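Local coordinates for protein glucokinase (Streptomyces griseus, PDB 3VGM) that probably phosphorylates D-glucose with ATP, giving D-glucose 6-phosphate and ADP, as a zinc-binding member of the ROK family, at residues L3-D8 with A16-E21; G11-A16 with T28-T33. One frame throughout, in Å; residues are numbered along the deposited sequence.

Interaction 1 (L3-D8 with A16-E21); sequences LTIGVD and AGVVDE
Ile5 and Val18 face each other as an antiparallel non-hydrogen-bonded pair, and their side chains cross obliquely: CG1 of Ile5 presses on CG2 of Val18 at 3.6 Å. Ile5 has CG1 opposite its carbonyl carbon (chi1 -80°), which sends that branch toward Val18 while CG2 goes the other way, to the methyl of Ala16. Ala16 CB touches both Ile5 CG2 and Val7 CG2, each 4.1 Å away. These four side chains share one face of the sheet, under helix 37-52, where Val48 touches both Ile5 and Val7. Leu3 prolongs the apolar row beyond Val18. Its two methyls part: CD1 meets Val18 CG1 at 4.0 Å, and CD2 lies against Asp20 CB at 3.6 Å. The carboxylate of Asp20 turns from Leu3 to a salt bridge with Arg24.

On the other face stand Thr4 and Val19, beneath helix 301-309; Thr4 OG1 is hydrogen-bonded to Ala307 O. Their backbones form a reciprocal pair, with Val19 N giving a 2.8 Å bond to Thr4 O and the return bond, Thr4 N to Val19 O, stretched to 3.3 Å; Val19 O has a second donor in Arg311 NH1. Gly6 and Gly17 make the next such pair, more evenly, at 2.9 Å for both Gly6 N to Gly17 O and Gly17 N to Gly6 O.

Replacing Ile5 with an alanine would probably cost Val18 CG2 its contact, leave the Ala16 methyl only Val7 of these two branched neighbours, and open a gap toward Val48. The pairing is that of a beta hairpin with helices over both faces, as in the actin-like ATPase fold. Chemically, the Thr4/Val19 and Gly6/Gly17 backbones bond between the two strands, those of Leu3, Ile5 and Val7 bond to strand 57-64, and mostly saturated carbon is turned outward to meet the helices.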
ATOM      1  N   LEU A   3     -16.868  -0.978 -47.767  1.00 27.63           N
ATOM      2  CA  LEU A   3     -17.449  -0.456 -46.530  1.00 25.71           C
ATOM      3  C   LEU A   3     -17.747  -1.555 -45.525  1.00 25.12           C
ATOM      4  O   LEU A   3     -18.166  -2.662 -45.900  1.00 25.01           O
ATOM      5  CB  LEU A   3     -18.757   0.268 -46.847  1.00 25.57           C
ATOM      6  CG  LEU A   3     -18.650   1.412 -47.857  1.00 25.90           C
ATOM      7  CD1 LEU A   3     -20.057   1.963 -48.123  1.00 25.31           C
ATOM      8  CD2 LEU A   3     -17.720   2.524 -47.352  1.00 25.94           C
ATOM      9  N   THR A   4     -17.504  -1.262 -44.247  1.00 23.29           N
ATOM     10  CA  THR A   4     -17.882  -2.170 -43.181  1.00 22.85           C
ATOM     11  C   THR A   4     -18.643  -1.390 -42.114  1.00 22.24           C
ATOM     12  O   THR A   4     -18.666  -0.158 -42.142  1.00 22.90           O
ATOM     13  CB  THR A   4     -16.642  -2.850 -42.539  1.00 23.19           C
ATOM     14  OG1 THR A   4     -15.752  -1.837 -42.062  1.00 24.00           O
ATOM     15  CG2 THR A   4     -15.901  -3.705 -43.581  1.00 23.85           C
ATOM     16  N   ILE A   5     -19.277  -2.105 -41.187  1.00 21.81           N
ATOM     17  CA  ILE A   5     -19.954  -1.471 -40.075  1.00 20.65           C
ATOM     18  C   ILE A   5     -19.184  -1.726 -38.776  1.00 20.59           C
ATOM     19  O   ILE A   5     -18.716  -2.830 -38.561  1.00 21.03           O
ATOM     20  CB  ILE A   5     -21.409  -1.968 -39.969  1.00 21.82           C
ATOM     21  CG1 ILE A   5     -22.257  -1.198 -40.996  1.00 23.35           C
ATOM     22  CG2 ILE A   5     -21.973  -1.781 -38.546  1.00 22.19           C
ATOM     23  CD1 ILE A   5     -23.709  -1.553 -40.988  1.00 25.94           C
ATOM     24  N   GLY A   6     -19.050  -0.704 -37.930  1.00 18.99           N
ATOM     25  CA  GLY A   6     -18.530  -0.897 -36.583  1.00 18.62           C
ATOM     26  C   GLY A   6     -19.664  -0.728 -35.596  1.00 19.24           C
ATOM     27  O   GLY A   6     -20.575   0.086 -35.807  1.00 18.99           O
ATOM     28  N   VAL A   7     -19.620  -1.509 -34.519  1.00 19.60           N
ATOM     29  CA  VAL A   7     -20.636  -1.437 -33.472  1.00 20.91           C
ATOM     30  C   VAL A   7     -19.937  -1.158 -32.156  1.00 22.00           C
ATOM     31  O   VAL A   7     -18.932  -1.798 -31.840  1.00 21.80           O
ATOM     32  CB  VAL A   7     -21.483  -2.765 -33.363  1.00 21.53           C
ATOM     33  CG1 VAL A   7     -22.539  -2.665 -32.251  1.00 23.43           C
ATOM     34  CG2 VAL A   7     -22.161  -3.073 -34.683  1.00 22.47           C
ATOM     35  N   ASP A   8     -20.452  -0.181 -31.418  1.00 22.66           N
ATOM     36  CA  ASP A   8     -19.983   0.135 -30.068  1.00 24.57           C
ATOM     37  C   ASP A   8     -21.119  -0.220 -29.105  1.00 25.50           C
ATOM     38  O   ASP A   8     -22.205   0.345 -29.178  1.00 24.90           O
ATOM     39  CB  ASP A   8     -19.639   1.642 -30.005  1.00 24.83           C
ATOM     40  CG  ASP A   8     -19.048   2.079 -28.659  1.00 29.72           C
ATOM     41  OD1 ASP A   8     -19.597   1.709 -27.592  1.00 34.58           O
ATOM     42  OD2 ASP A   8     -18.034   2.809 -28.664  1.00 31.95           O
ATOM     43  N   ALA A  16     -24.128   1.888 -34.198  1.00 20.83           N
ATOM     44  CA  ALA A  16     -23.501   1.229 -35.331  1.00 20.38           C
ATOM     45  C   ALA A  16     -23.266   2.301 -36.397  1.00 19.92           C
ATOM     46  O   ALA A  16     -24.061   3.234 -36.517  1.00 20.19           O
ATOM     47  CB  ALA A  16     -24.386   0.114 -35.887  1.00 20.93           C
ATOM     48  N   GLY A  17     -22.167   2.187 -37.121  1.00 19.08           N
ATOM     49  CA  GLY A  17     -21.833   3.160 -38.149  1.00 18.66           C
ATOM     50  C   GLY A  17     -21.174   2.482 -39.338  1.00 18.82           C
ATOM     51  O   GLY A  17     -20.392   1.547 -39.176  1.00 17.63           O
ATOM     52  N   VAL A  18     -21.522   2.938 -40.541  1.00 18.73           N
ATOM     53  CA  VAL A  18     -20.825   2.520 -41.754  1.00 19.48           C
ATOM     54  C   VAL A  18     -19.544   3.319 -41.855  1.00 19.80           C
ATOM     55  O   VAL A  18     -19.566   4.554 -41.738  1.00 19.26           O
ATOM     56  CB  VAL A  18     -21.689   2.759 -42.995  1.00 20.12           C
ATOM     57  CG1 VAL A  18     -20.867   2.611 -44.280  1.00 20.60           C
ATOM     58  CG2 VAL A  18     -22.870   1.796 -42.977  1.00 20.00           C
ATOM     59  N   VAL A  19     -18.426   2.612 -42.049  1.00 19.55           N
ATOM     60  CA  VAL A  19     -17.099   3.239 -42.042  1.00 20.30           C
ATOM     61  C   VAL A  19     -16.341   2.904 -43.328  1.00 20.78           C
ATOM     62  O   VAL A  19     -16.287   1.738 -43.739  1.00 21.43           O
ATOM     63  CB  VAL A  19     -16.270   2.752 -40.837  1.00 19.90           C
ATOM     64  CG1 VAL A  19     -14.887   3.476 -40.773  1.00 20.72           C
ATOM     65  CG2 VAL A  19     -17.054   2.970 -39.507  1.00 18.01           C
ATOM     66  N   ASP A  20     -15.779   3.919 -43.978  1.00 20.86           N
ATOM     67  CA  ASP A  20     -15.017   3.654 -45.194  1.00 22.92           C
ATOM     68  C   ASP A  20     -13.549   3.250 -44.927  1.00 23.20           C
ATOM     69  O   ASP A  20     -13.141   3.095 -43.776  1.00 21.71           O
ATOM     70  CB  ASP A  20     -15.182   4.787 -46.225  1.00 23.36           C
ATOM     71  CG  ASP A  20     -14.325   6.018 -45.936  1.00 25.90           C
ATOM     72  OD1 ASP A  20     -14.530   7.017 -46.670  1.00 27.55           O
ATOM     73  OD2 ASP A  20     -13.459   6.028 -45.035  1.00 24.75           O
ATOM     74  N   GLU A  21     -12.769   3.070 -45.992  1.00 25.10           N
ATOM     75  CA  GLU A  21     -11.407   2.546 -45.867  1.00 26.42           C
ATOM     76  C   GLU A  21     -10.454   3.561 -45.268  1.00 25.99           C
ATOM     77  O   GLU A  21      -9.375   3.195 -44.801  1.00 25.49           O
ATOM     78  CB  GLU A  21     -10.886   2.065 -47.241  1.00 28.34           C
ATOM     79  CG  GLU A  21     -11.570   0.795 -47.677  1.00 32.83           C
ATOM     80  CD  GLU A  21     -11.293   0.406 -49.119  1.00 42.78           C
ATOM     81  OE1 GLU A  21     -11.272  -0.819 -49.385  1.00 45.96           O
ATOM     82  OE2 GLU A  21     -11.130   1.307 -49.989  1.00 47.57           O
TER

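Interaction 2 (G11-A16 with T28-T33); sequences GTKIAA and TFKVAT
Ile14 with Val31 and Ala16 with Phe29 are antiparallel hydrogen-bonded pairs on strands running at 158°: Ile14 N to Val31 O and Val31 N to Ile14 O are both 2.8 Å, Ala16 N to Phe29 O and Phe29 N to Ala16 O both 2.9 Å. Beyond the non-hydrogen-bonded Lys13-Ala32 pair, Thr33 N reaches Thr12 O from 48° above its carbonyl plane, not on a lone pair, unlike the near-axial bonds of Ile14 with Val31.

On the face shared with helix 37-52, Ile14 CB meets Val31 CG2 at 3.8 Å, both side chains touching Ala43. Ile14 CG1, beside its backbone N (chi1 -64°), passes at about a right angle to Thr33, 3.6 Å from Thr33 OG1. That hydroxyl bonds to Gly10 O.

On the reverse face Lys30 CG lies over the Ala15 methyl at 4.1 Å, and the Lys13 chain reaches across to them. Lys13 NZ and Lys30 NZ stand 3.1 Å apart. Two ammonium groups so close would probably repel, and both lysines touch a crystal neighbour. The edge is therefore amphipathic: aliphatic toward the helix at Ile14, Ala16 and Val31, cationic outside, next to a glycine-rich turn consistent with the phosphate-binding loop of actin-like kinases.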
ATOM      1  N   GLY A  11     -22.971   1.218 -22.179  1.00 34.18           N
ATOM      2  CA  GLY A  11     -23.856   0.947 -21.039  1.00 35.84           C
ATOM      3  C   GLY A  11     -25.272   1.473 -21.237  1.00 37.15           C
ATOM      4  O   GLY A  11     -26.225   0.902 -20.700  1.00 38.16           O
ATOM      5  N   THR A  12     -25.414   2.544 -22.028  1.00 37.52           N
ATOM      6  CA  THR A  12     -26.706   3.237 -22.255  1.00 38.05           C
ATOM      7  C   THR A  12     -27.203   3.133 -23.710  1.00 37.03           C
ATOM      8  O   THR A  12     -28.408   2.929 -23.974  1.00 36.69           O
ATOM      9  CB  THR A  12     -26.566   4.729 -21.875  1.00 38.33           C
ATOM     10  OG1 THR A  12     -26.393   4.823 -20.454  1.00 42.20           O
ATOM     11  CG2 THR A  12     -27.796   5.528 -22.279  1.00 41.33           C
ATOM     12  N   LYS A  13     -26.259   3.239 -24.643  1.00 35.13           N
ATOM     13  CA  LYS A  13     -26.578   3.146 -26.059  1.00 33.66           C
ATOM     14  C   LYS A  13     -25.660   2.179 -26.814  1.00 31.43           C
ATOM     15  O   LYS A  13     -24.512   1.951 -26.416  1.00 30.87           O
ATOM     16  CB  LYS A  13     -26.543   4.540 -26.690  1.00 34.71           C
ATOM     17  CG  LYS A  13     -25.230   5.260 -26.546  1.00 37.35           C
ATOM     18  CD  LYS A  13     -25.171   6.530 -27.408  1.00 43.17           C
ATOM     19  CE  LYS A  13     -23.724   6.770 -27.868  1.00 45.19           C
ATOM     20  NZ  LYS A  13     -23.490   8.064 -28.604  1.00 49.24           N
ATOM     21  N   ILE A  14     -26.210   1.585 -27.868  1.00 29.14           N
ATOM     22  CA  ILE A  14     -25.484   0.786 -28.839  1.00 27.10           C
ATOM     23  C   ILE A  14     -25.502   1.592 -30.136  1.00 26.16           C
ATOM     24  O   ILE A  14     -26.583   1.979 -30.634  1.00 25.97           O
ATOM     25  CB  ILE A  14     -26.157  -0.593 -29.038  1.00 27.94           C
ATOM     26  CG1 ILE A  14     -26.098  -1.408 -27.728  1.00 27.73           C
ATOM     27  CG2 ILE A  14     -25.531  -1.356 -30.216  1.00 27.66           C
ATOM     28  CD1 ILE A  14     -27.042  -2.634 -27.702  1.00 29.93           C
ATOM     29  N   ALA A  15     -24.315   1.894 -30.660  1.00 23.77           N
ATOM     30  CA  ALA A  15     -24.216   2.682 -31.899  1.00 22.06           C
ATOM     31  C   ALA A  15     -23.574   1.831 -32.984  1.00 22.21           C
ATOM     32  O   ALA A  15     -22.586   1.123 -32.720  1.00 22.01           O
ATOM     33  CB  ALA A  15     -23.386   3.930 -31.659  1.00 21.64           C
ATOM     34  N   ALA A  16     -24.128   1.888 -34.198  1.00 20.83           N
ATOM     35  CA  ALA A  16     -23.501   1.229 -35.331  1.00 20.38           C
ATOM     36  C   ALA A  16     -23.266   2.301 -36.397  1.00 19.92           C
ATOM     37  O   ALA A  16     -24.061   3.234 -36.517  1.00 20.19           O
ATOM     38  CB  ALA A  16     -24.386   0.114 -35.887  1.00 20.93           C
ATOM     39  N   THR A  28     -24.635   6.788 -38.912  1.00 22.31           N
ATOM     40  CA  THR A  28     -24.620   6.340 -37.502  1.00 22.50           C
ATOM     41  C   THR A  28     -26.066   6.122 -37.061  1.00 23.17           C
ATOM     42  O   THR A  28     -26.933   6.980 -37.269  1.00 23.14           O
ATOM     43  CB  THR A  28     -23.946   7.364 -36.553  1.00 23.41           C
ATOM     44  OG1 THR A  28     -22.637   7.696 -37.037  1.00 25.07           O
ATOM     45  CG2 THR A  28     -23.795   6.783 -35.123  1.00 25.45           C
ATOM     46  N   PHE A  29     -26.325   4.976 -36.444  1.00 22.85           N
ATOM     47  CA  PHE A  29     -27.654   4.697 -35.923  1.00 24.12           C
ATOM     48  C   PHE A  29     -27.494   4.180 -34.515  1.00 25.07           C
ATOM     49  O   PHE A  29     -26.687   3.279 -34.261  1.00 23.80           O
ATOM     50  CB  PHE A  29     -28.382   3.691 -36.816  1.00 24.70           C
ATOM     51  CG  PHE A  29     -29.793   3.426 -36.385  1.00 28.02           C
ATOM     52  CD1 PHE A  29     -30.711   4.478 -36.273  1.00 30.94           C
ATOM     53  CD2 PHE A  29     -30.211   2.133 -36.074  1.00 30.03           C
ATOM     54  CE1 PHE A  29     -32.026   4.240 -35.846  1.00 33.86           C
ATOM     55  CE2 PHE A  29     -31.521   1.881 -35.653  1.00 30.76           C
ATOM     56  CZ  PHE A  29     -32.429   2.932 -35.543  1.00 35.00           C
ATOM     57  N   LYS A  30     -28.253   4.763 -33.598  1.00 26.11           N
ATOM     58  CA  LYS A  30     -28.135   4.405 -32.199  1.00 27.60           C
ATOM     59  C   LYS A  30     -29.434   3.766 -31.711  1.00 29.12           C
ATOM     60  O   LYS A  30     -30.538   4.151 -32.144  1.00 29.82           O
ATOM     61  CB  LYS A  30     -27.794   5.645 -31.385  1.00 26.76           C
ATOM     62  CG  LYS A  30     -26.590   6.399 -31.918  1.00 27.75           C
ATOM     63  CD  LYS A  30     -26.342   7.660 -31.163  1.00 29.51           C
ATOM     64  CE  LYS A  30     -25.268   8.491 -31.847  1.00 32.90           C
ATOM     65  NZ  LYS A  30     -24.883   9.599 -30.933  1.00 36.23           N
ATOM     66  N   VAL A  31     -29.299   2.776 -30.831  1.00 30.21           N
ATOM     67  CA  VAL A  31     -30.445   2.129 -30.178  1.00 31.47           C
ATOM     68  C   VAL A  31     -30.172   2.045 -28.672  1.00 32.11           C
ATOM     69  O   VAL A  31     -29.001   2.028 -28.227  1.00 30.78           O
ATOM     70  CB  VAL A  31     -30.777   0.709 -30.750  1.00 32.14           C
ATOM     71  CG1 VAL A  31     -31.197   0.769 -32.247  1.00 33.06           C
ATOM     72  CG2 VAL A  31     -29.629  -0.248 -30.556  1.00 33.13           C
ATOM     73  N   ALA A  32     -31.241   2.017 -27.874  1.00 32.41           N
ATOM     74  CA  ALA A  32     -31.061   1.935 -26.417  1.00 33.31           C
ATOM     75  C   ALA A  32     -30.499   0.573 -26.077  1.00 33.04           C
ATOM     76  O   ALA A  32     -30.902  -0.439 -26.665  1.00 33.48           O
ATOM     77  CB  ALA A  32     -32.397   2.151 -25.693  1.00 32.99           C
ATOM     78  N   THR A  33     -29.557   0.535 -25.146  1.00 33.76           N
ATOM     79  CA  THR A  33     -29.089  -0.743 -24.623  1.00 33.96           C
ATOM     80  C   THR A  33     -30.186  -1.323 -23.728  1.00 35.27           C
ATOM     81  O   THR A  33     -30.560  -0.692 -22.746  1.00 34.87           O
ATOM     82  CB  THR A  33     -27.813  -0.592 -23.790  1.00 33.79           C
ATOM     83  OG1 THR A  33     -26.810   0.076 -24.564  1.00 32.55           O
ATOM     84  CG2 THR A  33     -27.313  -1.969 -23.339  1.00 32.44           C
TER

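In the fold
From the N terminus, strand 3-9 runs in and turns through the glycine-rich loop, and strand 13-19 comes back along it; interaction 1 closes that first hairpin. After a second turn, strand 25-32 pairs with the opposite edge of 13-19, and interaction 2 closes the second hairpin. The segments alternate along the chain, so the two contacts cross, sharing Ala16. They also meet directly through Asp8 N and Ala15 O, a probable hydrogen bond. Together they build three neighbouring strands of a five-stranded mixed sheet, which 57-64 and 100-104 continue beyond 3-9, while helix 37-52 packs against both hairpins.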